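Local coordinates for protein MB2760 (Mycobacterium tuberculosis, PDB 2BNG) that hydrolyses long or bulky lipophilic epoxides, such as 9,10-epoxystearic acid and cholesterol 5,6-oxide, to diols in vitro, its physiological substrates being still unidentified, at residues D37-F51 with G115-Y127. Sequence-based numbering, arbitrary orientation.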
# COMPACT_ATOMS: atom_id res chain seq x y z
N ASP C 37 30.83 -20.71 -21.10
CA ASP C 37 31.98 -21.52 -20.68
C ASP C 37 31.83 -22.26 -19.36
O ASP C 37 32.19 -23.43 -19.25
CB ASP C 37 33.23 -20.65 -20.55
CG ASP C 37 33.87 -20.39 -21.86
OD1 ASP C 37 33.84 -21.30 -22.72
OD2 ASP C 37 34.40 -19.29 -22.07
N ALA C 38 31.33 -21.56 -18.36
CA ALA C 38 31.07 -22.18 -17.06
C ALA C 38 29.94 -23.22 -17.13
O ALA C 38 29.96 -24.19 -16.37
CB ALA C 38 30.76 -21.11 -16.03
N ALA C 39 28.97 -23.02 -18.03
CA ALA C 39 27.77 -23.86 -18.08
C ALA C 39 28.00 -25.23 -18.72
O ALA C 39 27.27 -26.17 -18.43
CB ALA C 39 26.64 -23.13 -18.79
N LEU C 40 29.01 -25.36 -19.58
CA LEU C 40 29.13 -26.57 -20.40
C LEU C 40 30.16 -27.53 -19.84
O LEU C 40 31.31 -27.17 -19.66
CB LEU C 40 29.45 -26.24 -21.86
CG LEU C 40 28.45 -25.36 -22.63
CD1 LEU C 40 28.96 -25.09 -24.06
CD2 LEU C 40 27.05 -25.97 -22.66
N GLY C 41 29.73 -28.75 -19.55
CA GLY C 41 30.62 -29.77 -19.04
C GLY C 41 31.70 -30.15 -20.04
O GLY C 41 31.49 -30.11 -21.25
N ASP C 42 32.86 -30.55 -19.52
CA ASP C 42 33.98 -31.00 -20.35
C ASP C 42 33.63 -32.09 -21.36
O ASP C 42 34.13 -32.07 -22.48
CB ASP C 42 35.16 -31.42 -19.49
CG ASP C 42 35.92 -30.23 -18.92
OD1 ASP C 42 36.78 -30.44 -18.03
OD2 ASP C 42 35.67 -29.08 -19.35
N ASP C 43 32.76 -33.02 -20.98
CA ASP C 43 32.33 -34.07 -21.90
C ASP C 43 30.95 -33.87 -22.52
O ASP C 43 30.27 -34.84 -22.87
CB ASP C 43 32.42 -35.41 -21.22
CG ASP C 43 33.85 -35.85 -21.06
OD1 ASP C 43 34.09 -37.06 -21.13
OD2 ASP C 43 34.77 -35.02 -20.88
N LEU C 44 30.55 -32.61 -22.67
CA LEU C 44 29.34 -32.27 -23.40
C LEU C 44 29.24 -33.03 -24.72
O LEU C 44 30.21 -33.09 -25.48
CB LEU C 44 29.30 -30.77 -23.68
CG LEU C 44 28.11 -30.26 -24.49
CD1 LEU C 44 26.77 -30.34 -23.72
CD2 LEU C 44 28.40 -28.83 -24.96
N VAL C 45 28.07 -33.62 -24.98
CA VAL C 45 27.70 -33.93 -26.35
C VAL C 45 26.56 -33.03 -26.82
O VAL C 45 25.50 -32.93 -26.17
CB VAL C 45 27.54 -35.48 -26.70
CG1 VAL C 45 27.85 -36.43 -25.50
CG2 VAL C 45 26.23 -35.80 -27.41
N TYR C 46 26.83 -32.35 -27.94
CA TYR C 46 25.93 -31.36 -28.52
C TYR C 46 25.41 -31.77 -29.91
O TYR C 46 26.18 -31.86 -30.90
CB TYR C 46 26.61 -29.98 -28.57
CG TYR C 46 25.90 -28.93 -29.40
CD1 TYR C 46 24.52 -28.77 -29.33
CD2 TYR C 46 26.62 -28.09 -30.25
CE1 TYR C 46 23.86 -27.77 -30.08
CE2 TYR C 46 25.98 -27.10 -31.02
CZ TYR C 46 24.60 -26.96 -30.92
OH TYR C 46 23.94 -26.01 -31.66
N GLU C 47 24.10 -32.00 -29.97
CA GLU C 47 23.45 -32.51 -31.17
C GLU C 47 22.38 -31.56 -31.65
O GLU C 47 21.51 -31.15 -30.88
CB GLU C 47 22.80 -33.87 -30.90
CG GLU C 47 23.79 -35.00 -30.70
CD GLU C 47 23.19 -36.28 -30.08
OE1 GLU C 47 22.03 -36.28 -29.57
OE2 GLU C 47 23.91 -37.31 -30.12
N ASN C 48 22.47 -31.19 -32.91
CA ASN C 48 21.31 -30.75 -33.64
C ASN C 48 20.81 -32.00 -34.36
O ASN C 48 21.49 -32.50 -35.27
CB ASN C 48 21.69 -29.64 -34.61
CG ASN C 48 22.09 -28.39 -33.90
OD1 ASN C 48 21.27 -27.77 -33.23
ND2 ASN C 48 23.36 -28.01 -34.01
N VAL C 49 19.68 -32.53 -33.92
CA VAL C 49 19.29 -33.89 -34.31
C VAL C 49 19.16 -34.05 -35.82
O VAL C 49 18.42 -33.29 -36.47
CB VAL C 49 17.95 -34.31 -33.64
CG1 VAL C 49 17.66 -35.65 -33.80
CG2 VAL C 49 18.04 -34.32 -32.29
N GLY C 50 19.89 -35.02 -36.36
CA GLY C 50 19.90 -35.30 -37.79
C GLY C 50 20.93 -34.47 -38.55
O GLY C 50 21.09 -34.66 -39.76
N PHE C 51 21.61 -33.55 -37.87
CA PHE C 51 22.49 -32.62 -38.59
C PHE C 51 23.93 -32.49 -38.11
O PHE C 51 24.84 -32.39 -38.92
CB PHE C 51 21.83 -31.23 -38.72
CG PHE C 51 20.61 -31.24 -39.58
CD1 PHE C 51 20.71 -31.06 -40.95
CD2 PHE C 51 19.36 -31.54 -39.03
CE1 PHE C 51 19.57 -31.12 -41.77
CE2 PHE C 51 18.23 -31.61 -39.83
CZ PHE C 51 18.34 -31.40 -41.21
N GLY C 115 25.43 -28.72 -11.84
CA GLY C 115 25.36 -27.40 -12.46
C GLY C 115 25.92 -27.30 -13.87
O GLY C 115 25.78 -26.26 -14.51
N ARG C 116 26.54 -28.37 -14.37
CA ARG C 116 27.07 -28.35 -15.74
C ARG C 116 26.28 -29.19 -16.73
O ARG C 116 25.80 -30.28 -16.40
CB ARG C 116 28.57 -28.68 -15.76
CG ARG C 116 29.29 -27.72 -14.81
CD ARG C 116 30.74 -27.48 -15.06
NE ARG C 116 31.08 -26.79 -16.31
CZ ARG C 116 32.33 -26.46 -16.63
NH1 ARG C 116 33.30 -26.75 -15.82
NH2 ARG C 116 32.67 -25.85 -17.75
N ILE C 117 26.14 -28.66 -17.94
CA ILE C 117 25.40 -29.32 -19.00
C ILE C 117 26.28 -30.35 -19.70
O ILE C 117 27.31 -30.02 -20.27
CB ILE C 117 24.83 -28.29 -20.00
CG1 ILE C 117 23.80 -27.40 -19.28
CG2 ILE C 117 24.25 -29.00 -21.26
CD1 ILE C 117 23.33 -26.17 -20.08
N THR C 118 25.84 -31.61 -19.64
CA THR C 118 26.57 -32.73 -20.25
C THR C 118 25.95 -33.21 -21.55
O THR C 118 26.64 -33.81 -22.38
CB THR C 118 26.77 -33.89 -19.26
OG1 THR C 118 25.49 -34.37 -18.82
CG2 THR C 118 27.58 -33.42 -18.04
N LEU C 119 24.65 -32.95 -21.72
CA LEU C 119 23.95 -33.22 -22.97
C LEU C 119 23.16 -32.00 -23.40
O LEU C 119 22.47 -31.38 -22.59
CB LEU C 119 23.02 -34.44 -22.86
CG LEU C 119 22.14 -34.73 -24.09
CD1 LEU C 119 22.98 -35.14 -25.33
CD2 LEU C 119 21.06 -35.75 -23.80
N TRP C 120 23.26 -31.66 -24.68
CA TRP C 120 22.46 -30.58 -25.28
C TRP C 120 22.01 -31.08 -26.65
O TRP C 120 22.82 -31.22 -27.60
CB TRP C 120 23.28 -29.30 -25.38
CG TRP C 120 22.65 -28.18 -26.16
CD1 TRP C 120 21.34 -28.03 -26.46
CD2 TRP C 120 23.33 -27.04 -26.70
NE1 TRP C 120 21.14 -26.86 -27.17
CE2 TRP C 120 22.35 -26.24 -27.34
CE3 TRP C 120 24.67 -26.61 -26.71
CZ2 TRP C 120 22.67 -25.02 -27.97
CZ3 TRP C 120 24.99 -25.41 -27.35
CH2 TRP C 120 23.99 -24.63 -27.96
N ARG C 121 20.72 -31.38 -26.73
CA ARG C 121 20.14 -32.01 -27.90
C ARG C 121 18.96 -31.19 -28.43
O ARG C 121 17.88 -31.15 -27.82
CB ARG C 121 19.68 -33.43 -27.56
CG ARG C 121 19.27 -34.19 -28.79
CD ARG C 121 18.72 -35.57 -28.48
NE ARG C 121 19.76 -36.52 -28.09
CZ ARG C 121 19.60 -37.43 -27.13
NH1 ARG C 121 18.45 -37.49 -26.45
NH2 ARG C 121 20.57 -38.25 -26.80
N ASP C 122 19.17 -30.51 -29.54
CA ASP C 122 18.10 -29.66 -30.08
C ASP C 122 17.42 -30.36 -31.25
O ASP C 122 18.09 -30.87 -32.15
CB ASP C 122 18.65 -28.29 -30.48
CG ASP C 122 18.69 -27.28 -29.31
OD1 ASP C 122 18.09 -27.52 -28.23
OD2 ASP C 122 19.31 -26.21 -29.46
N TYR C 123 16.09 -30.36 -31.20
CA TYR C 123 15.22 -30.92 -32.22
C TYR C 123 14.52 -29.79 -32.98
O TYR C 123 14.00 -28.86 -32.37
CB TYR C 123 14.12 -31.75 -31.56
CG TYR C 123 14.54 -33.06 -30.93
CD1 TYR C 123 14.89 -33.11 -29.58
CD2 TYR C 123 14.54 -34.26 -31.68
CE1 TYR C 123 15.24 -34.34 -28.98
CE2 TYR C 123 14.88 -35.48 -31.09
CZ TYR C 123 15.23 -35.50 -29.75
OH TYR C 123 15.58 -36.68 -29.17
N PHE C 124 14.43 -29.92 -34.30
CA PHE C 124 13.67 -28.98 -35.12
C PHE C 124 13.29 -29.68 -36.43
O PHE C 124 13.77 -30.79 -36.70
CB PHE C 124 14.49 -27.71 -35.42
CG PHE C 124 15.87 -27.99 -35.87
CD1 PHE C 124 16.91 -27.99 -34.97
CD2 PHE C 124 16.13 -28.28 -37.20
CE1 PHE C 124 18.21 -28.24 -35.38
CE2 PHE C 124 17.41 -28.55 -37.63
CZ PHE C 124 18.45 -28.54 -36.73
N ASP C 125 12.48 -29.01 -37.25
CA ASP C 125 11.93 -29.55 -38.50
C ASP C 125 12.46 -28.74 -39.70
O ASP C 125 12.43 -27.51 -39.68
CB ASP C 125 10.40 -29.50 -38.38
CG ASP C 125 9.65 -29.65 -39.69
OD1 ASP C 125 10.07 -30.40 -40.59
OD2 ASP C 125 8.55 -29.05 -39.80
N VAL C 126 12.98 -29.41 -40.73
CA VAL C 126 13.53 -28.69 -41.88
C VAL C 126 12.43 -27.91 -42.58
O VAL C 126 12.68 -26.84 -43.12
CB VAL C 126 14.30 -29.58 -42.92
CG1 VAL C 126 15.41 -30.38 -42.23
CG2 VAL C 126 13.36 -30.51 -43.63
N TYR C 127 11.22 -28.45 -42.57
CA TYR C 127 10.12 -27.75 -43.20
C TYR C 127 9.80 -26.38 -42.53
O TYR C 127 9.74 -25.33 -43.20
CB TYR C 127 8.91 -28.67 -43.23
CG TYR C 127 7.63 -28.05 -43.70
CD1 TYR C 127 7.49 -27.56 -45.00
CD2 TYR C 127 6.54 -27.98 -42.85
CE1 TYR C 127 6.28 -27.00 -45.43
CE2 TYR C 127 5.32 -27.44 -43.26
CZ TYR C 127 5.21 -26.95 -44.55
OH TYR C 127 4.01 -26.40 -44.96
O HOH W 1 21.35 -25.83 -31.48
O HOH W 2 16.15 -31.95 -35.88
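Y46, N48 and D122 meet around one water, which donates to N48 OD1 (2.6 Å) and D122 OD2 (2.9 Å) and accepts from Y46 OH (2.6 Å). D122 is probably the catalytic proton acceptor, and the trio recalls the Tyr-Asn-Asp set that holds the nucleophilic water in limonene epoxide hydrolases. N48 suits this place because one amide both accepts and donates: ND2 gives to Y46 OH (3.1 Å) and to S52. D122 OD2 also accepts a weak bond from W120 NE1 and forms a salt bridge with R91.

Strands 44-48 and 116-123 run parallel; V45, E47 and V49 bond across, as in E47 N to W120 O and D122 N to E47 O, while Y46 pairs with I54. With CG anti to the backbone N in both (chi1 168° and 171°), the flat Y46 ring stacks face to face on the six-membered ring of W120, centroids 3.9 Å apart. On the opposite sheet face the two carboxylate oxygens of E47 serve two arginines: OE1, in the R121 guanidinium plane, accepts from NE (2.7 Å) in a salt bridge, and OE2 pairs with R53. R121 NH1 reaches E90 of the second subunit.

Strand 116-123 lies between 44-48 and the antiparallel 100-113, while helices 13-30 and 57-65 pack against W120.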